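Dihydropteridine reductase (Caenorhabditis elegans, PDB 1OOE) probably catalyses the reduction of quinonoid dihydrobiopterin to tetrahydrobiopterin, using NADH or NADPH as the hydride donor. Local coordinates at residues Gly82-Ser87 against Asp98-Gln103; Asn167-Thr172 against Ser213-Ser218; Val176-Pro181 against Ser194-Ser199. All blocks are in the same frame, centred on the assembly; numbering follows the deposited sequence.

Contact 1. Residues Gly82-Ser87 against Asp98-Gln103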
loop_
_atom_site.group_PDB
_atom_site.type_symbol
_atom_site.label_atom_id
_atom_site.label_comp_id
_atom_site.label_asym_id
_atom_site.label_seq_id
_atom_site.Cartn_x
_atom_site.Cartn_y
_atom_site.Cartn_z
ATOM N N GLY A 82 -11.186 -8.246 -5.708
ATOM C CA GLY A 82 -12.129 -7.605 -6.609
ATOM C C GLY A 82 -11.833 -6.123 -6.774
ATOM O O GLY A 82 -10.690 -5.696 -6.622
ATOM N N TRP A 83 -12.860 -5.332 -7.078
ATOM C CA TRP A 83 -12.682 -3.894 -7.277
ATOM C C TRP A 83 -13.754 -3.027 -6.617
ATOM O O TRP A 83 -14.900 -3.441 -6.448
ATOM C CB TRP A 83 -12.663 -3.582 -8.777
ATOM C CG TRP A 83 -12.382 -2.137 -9.123
ATOM C CD1 TRP A 83 -11.156 -1.569 -9.328
ATOM C CD2 TRP A 83 -13.346 -1.098 -9.355
ATOM N NE1 TRP A 83 -11.295 -0.248 -9.683
ATOM C CE2 TRP A 83 -12.629 0.066 -9.708
ATOM C CE3 TRP A 83 -14.747 -1.039 -9.304
ATOM C CZ2 TRP A 83 -13.264 1.279 -10.011
ATOM C CZ3 TRP A 83 -15.380 0.171 -9.607
ATOM C CH2 TRP A 83 -14.636 1.309 -9.957
ATOM N N ALA A 84 -13.346 -1.812 -6.259
ATOM C CA ALA A 84 -14.202 -0.788 -5.658
ATOM C C ALA A 84 -13.443 0.508 -5.930
ATOM O O ALA A 84 -12.250 0.596 -5.647
ATOM C CB ALA A 84 -14.360 -1.017 -4.151
ATOM N N GLY A 85 -14.119 1.506 -6.488
ATOM C CA GLY A 85 -13.443 2.750 -6.806
ATOM C C GLY A 85 -13.763 3.923 -5.909
ATOM O O GLY A 85 -14.129 3.744 -4.745
ATOM N N GLY A 86 -13.601 5.127 -6.454
ATOM C CA GLY A 86 -13.893 6.338 -5.707
ATOM C C GLY A 86 -12.734 7.296 -5.500
ATOM O O GLY A 86 -11.636 6.888 -5.112
ATOM N N SER A 87 -12.974 8.578 -5.769
ATOM C CA SER A 87 -11.949 9.596 -5.569
ATOM C C SER A 87 -12.003 9.968 -4.092
ATOM O O SER A 87 -12.818 9.426 -3.347
ATOM C CB SER A 87 -12.239 10.835 -6.422
ATOM O OG SER A 87 -13.373 11.533 -5.932
ATOM N N ASP A 98 -10.506 0.529 2.307
ATOM C CA ASP A 98 -10.389 -0.547 3.288
ATOM C C ASP A 98 -10.634 -1.897 2.612
ATOM O O ASP A 98 -9.872 -2.850 2.800
ATOM C CB ASP A 98 -11.402 -0.317 4.418
ATOM C CG ASP A 98 -11.359 -1.391 5.487
ATOM O OD1 ASP A 98 -10.300 -1.559 6.133
ATOM O OD2 ASP A 98 -12.397 -2.061 5.686
ATOM N N LEU A 99 -11.693 -1.973 1.812
ATOM C CA LEU A 99 -12.014 -3.208 1.109
ATOM C C LEU A 99 -10.895 -3.619 0.160
ATOM O O LEU A 99 -10.617 -4.810 -0.003
ATOM C CB LEU A 99 -13.317 -3.052 0.320
ATOM C CG LEU A 99 -14.609 -2.936 1.135
ATOM C CD1 LEU A 99 -15.770 -2.635 0.197
ATOM C CD2 LEU A 99 -14.863 -4.231 1.894
ATOM N N MET A 100 -10.255 -2.639 -0.471
ATOM C CA MET A 100 -9.179 -2.936 -1.410
ATOM C C MET A 100 -7.906 -3.448 -0.739
ATOM O O MET A 100 -7.199 -4.281 -1.304
ATOM C CB MET A 100 -8.886 -1.714 -2.284
ATOM C CG MET A 100 -10.015 -1.402 -3.263
ATOM S SD MET A 100 -10.433 -2.810 -4.344
ATOM C CE MET A 100 -11.756 -3.621 -3.411
ATOM N N ILE A 101 -7.606 -2.957 0.459
ATOM C CA ILE A 101 -6.426 -3.443 1.170
ATOM C C ILE A 101 -6.716 -4.896 1.549
ATOM O O ILE A 101 -5.884 -5.787 1.344
ATOM C CB ILE A 101 -6.159 -2.637 2.465
ATOM C CG1 ILE A 101 -5.706 -1.212 2.120
ATOM C CG2 ILE A 101 -5.119 -3.358 3.328
ATOM C CD1 ILE A 101 -4.317 -1.106 1.514
ATOM N N LYS A 102 -7.908 -5.128 2.091
ATOM C CA LYS A 102 -8.319 -6.467 2.509
ATOM C C LYS A 102 -8.351 -7.479 1.369
ATOM O O LYS A 102 -8.037 -8.656 1.565
ATOM C CB LYS A 102 -9.697 -6.406 3.183
ATOM C CG LYS A 102 -9.670 -5.767 4.562
ATOM C CD LYS A 102 -11.068 -5.473 5.098
ATOM C CE LYS A 102 -10.997 -5.020 6.547
ATOM N NZ LYS A 102 -12.291 -4.452 7.035
ATOM N N GLN A 103 -8.715 -7.025 0.175
ATOM C CA GLN A 103 -8.803 -7.916 -0.974
ATOM C C GLN A 103 -7.493 -8.198 -1.712
ATOM O O GLN A 103 -7.235 -9.341 -2.089
ATOM C CB GLN A 103 -9.848 -7.383 -1.957
ATOM C CG GLN A 103 -11.281 -7.610 -1.495
ATOM C CD GLN A 103 -12.303 -6.948 -2.398
ATOM O OE1 GLN A 103 -12.177 -6.973 -3.620
ATOM N NE2 GLN A 103 -13.331 -6.361 -1.796
#

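Contact 2. Residues Asn167-Thr172 against Ser213-Ser218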
loop_
_atom_site.group_PDB
_atom_site.type_symbol
_atom_site.label_atom_id
_atom_site.label_comp_id
_atom_site.label_asym_id
_atom_site.label_seq_id
_atom_site.Cartn_x
_atom_site.Cartn_y
_atom_site.Cartn_z
ATOM N N ASN A 167 16.975 -19.535 -5.192
ATOM C CA ASN A 167 16.695 -19.773 -6.600
ATOM C C ASN A 167 15.234 -19.614 -7.011
ATOM O O ASN A 167 14.884 -19.890 -8.158
ATOM C CB ASN A 167 17.189 -21.172 -6.982
ATOM C CG ASN A 167 18.682 -21.348 -6.747
ATOM O OD1 ASN A 167 19.153 -22.454 -6.477
ATOM N ND2 ASN A 167 19.431 -20.259 -6.860
ATOM N N SER A 168 14.381 -19.176 -6.090
ATOM C CA SER A 168 12.970 -18.991 -6.425
ATOM C C SER A 168 12.759 -17.638 -7.091
ATOM O O SER A 168 13.636 -16.773 -7.065
ATOM C CB SER A 168 12.096 -19.084 -5.170
ATOM O OG SER A 168 12.382 -18.034 -4.262
ATOM N N ALA A 169 11.587 -17.457 -7.689
ATOM C CA ALA A 169 11.276 -16.197 -8.353
ATOM C C ALA A 169 9.865 -15.758 -8.017
ATOM O O ALA A 169 9.000 -16.586 -7.733
ATOM C CB ALA A 169 11.415 -16.350 -9.867
ATOM N N VAL A 170 9.650 -14.446 -8.027
ATOM C CA VAL A 170 8.326 -13.882 -7.800
ATOM C C VAL A 170 8.001 -13.105 -9.077
ATOM O O VAL A 170 8.836 -12.343 -9.578
ATOM C CB VAL A 170 8.286 -12.939 -6.561
ATOM C CG1 VAL A 170 9.305 -11.824 -6.704
ATOM C CG2 VAL A 170 6.889 -12.368 -6.394
ATOM N N LEU A 171 6.815 -13.344 -9.630
ATOM C CA LEU A 171 6.374 -12.669 -10.851
ATOM C C LEU A 171 4.988 -12.091 -10.588
ATOM O O LEU A 171 4.133 -12.759 -10.009
ATOM C CB LEU A 171 6.322 -13.657 -12.027
ATOM C CG LEU A 171 7.655 -14.295 -12.438
ATOM C CD1 LEU A 171 7.426 -15.247 -13.604
ATOM C CD2 LEU A 171 8.659 -13.207 -12.816
ATOM N N THR A 172 4.766 -10.849 -11.013
ATOM C CA THR A 172 3.485 -10.183 -10.781
ATOM C C THR A 172 2.844 -9.784 -12.113
ATOM O O THR A 172 3.408 -8.997 -12.868
ATOM C CB THR A 172 3.700 -8.950 -9.869
ATOM O OG1 THR A 172 4.104 -9.397 -8.566
ATOM C CG2 THR A 172 2.425 -8.133 -9.734
ATOM N N SER A 213 14.351 -21.395 -16.851
ATOM C CA SER A 213 14.999 -20.553 -17.850
ATOM C C SER A 213 14.022 -19.780 -18.737
ATOM O O SER A 213 14.444 -18.934 -19.529
ATOM C CB SER A 213 15.934 -21.394 -18.726
ATOM O OG SER A 213 15.220 -22.364 -19.474
ATOM N N SER A 214 12.728 -20.066 -18.605
ATOM C CA SER A 214 11.705 -19.390 -19.406
ATOM C C SER A 214 11.125 -18.195 -18.659
ATOM O O SER A 214 10.301 -17.453 -19.194
ATOM C CB SER A 214 10.557 -20.349 -19.739
ATOM O OG SER A 214 9.752 -20.621 -18.595
ATOM N N ARG A 215 11.568 -18.010 -17.421
ATOM C CA ARG A 215 11.069 -16.935 -16.573
ATOM C C ARG A 215 11.686 -15.560 -16.767
ATOM O O ARG A 215 12.878 -15.430 -17.056
ATOM C CB ARG A 215 11.276 -17.289 -15.098
ATOM C CG ARG A 215 10.599 -18.543 -14.611
ATOM C CD ARG A 215 11.109 -18.885 -13.223
ATOM N NE ARG A 215 10.457 -20.072 -12.683
ATOM C CZ ARG A 215 10.783 -20.652 -11.532
ATOM N NH1 ARG A 215 11.761 -20.156 -10.784
ATOM N NH2 ARG A 215 10.127 -21.730 -11.128
ATOM N N PRO A 216 10.865 -14.506 -16.626
ATOM C CA PRO A 216 11.359 -13.135 -16.759
ATOM C C PRO A 216 12.140 -12.931 -15.451
ATOM O O PRO A 216 12.118 -13.808 -14.588
ATOM C CB PRO A 216 10.079 -12.302 -16.780
ATOM C CG PRO A 216 9.070 -13.237 -17.376
ATOM C CD PRO A 216 9.392 -14.544 -16.697
ATOM N N SER A 217 12.806 -11.793 -15.290
ATOM C CA SER A 217 13.567 -11.536 -14.062
ATOM C C SER A 217 12.655 -11.542 -12.833
ATOM O O SER A 217 11.539 -11.042 -12.889
ATOM C CB SER A 217 14.275 -10.179 -14.148
ATOM O OG SER A 217 15.158 -10.118 -15.256
ATOM N N SER A 218 13.131 -12.108 -11.726
ATOM C CA SER A 218 12.338 -12.141 -10.499
ATOM C C SER A 218 12.048 -10.703 -10.091
ATOM O O SER A 218 12.941 -9.854 -10.121
ATOM C CB SER A 218 13.098 -12.847 -9.374
ATOM O OG SER A 218 12.313 -12.915 -8.193
HETATM O O HOH W 1 13.872 -18.470 -11.087
HETATM O O HOH W 2 14.285 -13.475 -6.401
#

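Contact 3. Residues Val176-Pro181 against Ser194-Ser199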
loop_
_atom_site.group_PDB
_atom_site.type_symbol
_atom_site.label_atom_id
_atom_site.label_comp_id
_atom_site.label_asym_id
_atom_site.label_seq_id
_atom_site.Cartn_x
_atom_site.Cartn_y
_atom_site.Cartn_z
ATOM N N VAL A 176 -4.375 -6.151 -18.987
ATOM C CA VAL A 176 -5.229 -4.998 -19.260
ATOM C C VAL A 176 -6.696 -5.420 -19.349
ATOM O O VAL A 176 -7.570 -4.785 -18.755
ATOM C CB VAL A 176 -4.798 -4.302 -20.575
ATOM C CG1 VAL A 176 -5.788 -3.205 -20.946
ATOM C CG2 VAL A 176 -3.399 -3.715 -20.406
ATOM N N THR A 177 -6.961 -6.498 -20.083
ATOM C CA THR A 177 -8.319 -7.014 -20.239
ATOM C C THR A 177 -8.335 -8.539 -20.336
ATOM O O THR A 177 -7.697 -9.114 -21.210
ATOM C CB THR A 177 -8.995 -6.462 -21.514
ATOM O OG1 THR A 177 -9.120 -5.036 -21.421
ATOM C CG2 THR A 177 -10.369 -7.081 -21.691
ATOM N N LEU A 178 -9.072 -9.184 -19.441
ATOM C CA LEU A 178 -9.182 -10.640 -19.457
ATOM C C LEU A 178 -10.558 -11.011 -19.990
ATOM O O LEU A 178 -11.525 -10.281 -19.779
ATOM C CB LEU A 178 -9.034 -11.215 -18.047
ATOM C CG LEU A 178 -7.678 -11.135 -17.350
ATOM C CD1 LEU A 178 -7.806 -11.721 -15.953
ATOM C CD2 LEU A 178 -6.637 -11.894 -18.157
ATOM N N ASP A 179 -10.642 -12.143 -20.681
ATOM C CA ASP A 179 -11.917 -12.605 -21.211
ATOM C C ASP A 179 -12.613 -13.366 -20.089
ATOM O O ASP A 179 -12.214 -14.475 -19.744
ATOM C CB ASP A 179 -11.690 -13.528 -22.412
ATOM C CG ASP A 179 -12.989 -13.991 -23.050
ATOM O OD1 ASP A 179 -14.068 -13.568 -22.589
ATOM O OD2 ASP A 179 -12.930 -14.776 -24.019
ATOM N N THR A 180 -13.640 -12.757 -19.509
ATOM C CA THR A 180 -14.384 -13.376 -18.417
ATOM C C THR A 180 -15.877 -13.297 -18.690
ATOM O O THR A 180 -16.320 -12.496 -19.510
ATOM C CB THR A 180 -14.130 -12.650 -17.078
ATOM O OG1 THR A 180 -14.666 -11.322 -17.149
ATOM C CG2 THR A 180 -12.639 -12.568 -16.782
ATOM N N PRO A 181 -16.673 -14.133 -18.008
ATOM C CA PRO A 181 -18.124 -14.119 -18.204
ATOM C C PRO A 181 -18.715 -12.738 -17.913
ATOM O O PRO A 181 -19.622 -12.286 -18.609
ATOM C CB PRO A 181 -18.610 -15.176 -17.215
ATOM C CG PRO A 181 -17.487 -16.165 -17.224
ATOM C CD PRO A 181 -16.273 -15.263 -17.149
ATOM N N SER A 194 -8.807 -7.864 -28.651
ATOM C CA SER A 194 -7.911 -7.210 -27.707
ATOM C C SER A 194 -8.091 -7.778 -26.300
ATOM O O SER A 194 -7.595 -7.214 -25.328
ATOM C CB SER A 194 -8.163 -5.701 -27.692
ATOM O OG SER A 194 -9.498 -5.414 -27.318
ATOM N N TRP A 195 -8.806 -8.893 -26.204
ATOM C CA TRP A 195 -9.052 -9.551 -24.924
ATOM C C TRP A 195 -8.097 -10.727 -24.722
ATOM O O TRP A 195 -7.950 -11.567 -25.606
ATOM C CB TRP A 195 -10.497 -10.053 -24.872
ATOM C CG TRP A 195 -11.513 -8.969 -24.660
ATOM C CD1 TRP A 195 -11.381 -7.642 -24.962
ATOM C CD2 TRP A 195 -12.816 -9.123 -24.087
ATOM N NE1 TRP A 195 -12.520 -6.960 -24.603
ATOM C CE2 TRP A 195 -13.417 -7.845 -24.066
ATOM C CE3 TRP A 195 -13.534 -10.219 -23.587
ATOM C CZ2 TRP A 195 -14.704 -7.631 -23.563
ATOM C CZ3 TRP A 195 -14.812 -10.007 -23.088
ATOM C CH2 TRP A 195 -15.384 -8.721 -23.080
ATOM N N THR A 196 -7.456 -10.791 -23.556
ATOM C CA THR A 196 -6.527 -11.879 -23.267
ATOM C C THR A 196 -7.266 -13.128 -22.783
ATOM O O THR A 196 -8.053 -13.066 -21.837
ATOM C CB THR A 196 -5.498 -11.476 -22.171
ATOM O OG1 THR A 196 -4.791 -10.299 -22.575
ATOM C CG2 THR A 196 -4.488 -12.602 -21.945
ATOM N N PRO A 197 -7.035 -14.277 -23.440
ATOM C CA PRO A 197 -7.688 -15.528 -23.045
ATOM C C PRO A 197 -7.092 -15.978 -21.717
ATOM O O PRO A 197 -5.896 -15.792 -21.479
ATOM C CB PRO A 197 -7.320 -16.487 -24.175
ATOM C CG PRO A 197 -7.088 -15.587 -25.339
ATOM C CD PRO A 197 -6.334 -14.443 -24.722
ATOM N N LEU A 198 -7.910 -16.569 -20.855
ATOM C CA LEU A 198 -7.410 -17.029 -19.565
ATOM C C LEU A 198 -6.336 -18.097 -19.755
ATOM O O LEU A 198 -5.395 -18.188 -18.965
ATOM C CB LEU A 198 -8.559 -17.577 -18.710
ATOM C CG LEU A 198 -9.729 -16.618 -18.433
ATOM C CD1 LEU A 198 -10.721 -17.282 -17.490
ATOM C CD2 LEU A 198 -9.210 -15.319 -17.826
ATOM N N SER A 199 -6.467 -18.892 -20.815
ATOM C CA SER A 199 -5.507 -19.954 -21.104
ATOM C C SER A 199 -4.093 -19.425 -21.341
ATOM O O SER A 199 -3.115 -20.134 -21.111
ATOM C CB SER A 199 -5.959 -20.770 -22.323
ATOM O OG SER A 199 -5.981 -19.982 -23.501
HETATM O O HOH W 3 -4.909 -7.711 -21.780
#

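Contact 1. Residues Gly82-Ser87 against Asp98-Gln103
Met-100 reaches from its helix to the loop running from Gly-82 through Ala-84, and its bent side chain shows how a flexible thioether can follow an irregular backbone. CB only launches the chain, with CG anti to the carbonyl carbon (chi1 -69°). From there CG passes Ala-84 O at 3.8 Å. The sulfur meets polar backbone atoms: SD lies 3.6 Å from Ala-84 N and 3.7 Å from Gly-82 O, as van der Waals neighbours. A last turn about the CG-SD bond (chi3 92°) carries the methyl to the loop, where Met-100 CE rests 3.8 Å from Ala-84 CB and also touches the carbonyl carbon of Trp-83. Met-100 is buried, and its side chain also touches Tyr-143 and Ala-146 of helix 141-158, so it is wedged between this loop and a second helix.

One turn further on, Gln-103 supplies the polar link. Gln-103 OE1 accepts a short bond of 2.6 Å from Gly-82 N, which lies in the plane of the amide carbonyl. The bond is noticeably bent, with 134° at the hydrogen, and Gly-82 has no side chain to obstruct it. Trp-83 points away from the helix and packs edge-to-face with Tyr-143.

On another side of the helix, Trp-53 of the second subunit packs against Asp-98 and Ile-101. A loop leaving parallel strand 73-78 and turning back into the long helix 93-118, beside helix 141-158 with its YxxxK-type sequence, is the strand-loop-helix arrangement of the Rossmann fold of short-chain dehydrogenases/reductases.

Contact 2. Residues Asn167-Thr172 against Ser213-Ser218
Asn-167 meets Arg-215 chiefly through a water, at the point where the chain enters strand 169-175 of the Rossmann-type sheet. Arg-215 and its neighbours belong to the connection from helix 198-210 to strand 221-227, and the touching parts of the two segments run almost at right angles. Water 1 lies in the plane of the guanidinium, at its edge, and accepts from Arg-215 NH1 at 2.7 Å; its bond to Asn-167 O is weak. The rest of the guanidinium is also engaged, NE with Trp-208 O and NH2 with Gly-122 O, which fixes the extended arginine.

Ser-168 takes part through its carbonyl, which receives a weak bond from water 2, while its own hydroxyl is bonded to Pro-165 O. At Ala-169 the side chain faces the other segment, and its CB packs 3.9 Å from Ser-218 CB and equally far from Arg-215 NH1.

Val-170 turns towards the other side of the sheet, where it and Ser-218 both touch Ala-158 of helix 141-158. Backbone pairing takes over one residue past Ser-218, where Val-170 bonds through its carbonyl to Gly-219. Leu-171 returns to the face of Ala-169, where Trp-208 covers both it and Pro-216. Leucine and proline side chains cross at about a right angle, with Leu-171 CD1 3.7 Å from Pro-216 CD, while Leu-171 CD2 comes 3.6 Å from Ser-217 O.

The serine hydroxyl stands in for a backbone acceptor just before regular pairing begins. Ser-218 swings OG to the side opposite its own nitrogen (chi1 -178°), where it takes a nearly straight bond from Val-170 N, 3.1 Å long with 164° at the hydrogen, and also lies 2.7 Å from the oxygen of water 2.

Contact 3. Residues Val176-Pro181 against Ser194-Ser199
Thr-177 keeps its hydroxyl beside the backbone N (chi1 -63°), which leaves CG2 anti to that nitrogen and sets this methyl over the indole of Trp-195. Asp-179 turns its carboxyl carbon anti to its own N (chi1 -177°), which brings the carboxylate to the edge of the same ring, the two planes steeply inclined. The methyl makes a CH-pi contact: Thr-177 CG2 stands 3.6 Å from the centre of the five-membered ring of Trp-195, only 14° off the normal. At the rim of the six-membered ring, Asp-179 OD1 is 3.5 Å from Trp-195 CE3, while OD2 forms a salt bridge with Arg-184. His-192 stacks on the indole.

The backbones make a single parallel beta bridge, Leu-178 with Thr-196. Thr-196 N donates to Thr-177 O at 2.9 Å, and Asp-179 N returns a bond to Thr-196 O at 3.0 Å. In short-chain dehydrogenases/reductases the chain following this sixth parallel strand commonly makes an excursion that borders the substrate site, and the bridge ties the start of that excursion, here 176-181, to its return at 194-199. Were Trp-195 replaced by an alanine, the Thr-177 methyl and the His-192 ring would probably lose their aromatic partner, and a gap would be likely to open beside the Asp-179 carboxylate.

Leu-198 packs on the other side of the bridge, its CD2 4.1 Å from Leu-178 CB, and both leucines touch Leu-15 of helix 14-25. Water 3 joins the segments: it accepts from Thr-177 N at 2.9 Å and lies 2.7 Å from Thr-196 OG1, a hydroxyl also bonded to Thr-226 OG1.

How the contacts relate
The three contacts sample different connections around one Rossmann-type sheet. Contacts 2 and 3 share secondary structure: strand 169-175 starts in contact 2 and runs out into 176-181 of contact 3, while helix 198-210 leads from 194-199 back towards 213-218, yet their centres lie 23 Å apart. Contacts 1 and 3 both involve chain leaving the C-terminal ends of parallel strands (73-78 and 169-175), the edge where Rossmann folds generally bind their cofactor; their centres are 22 Å apart and nearest atoms about 11 Å. Contact 2, across the chain's centre from contact 1 (28 Å between centres), has a bound MES molecule about 3 Å from the side chain of Pro-216, probably from the crystallisation liquor.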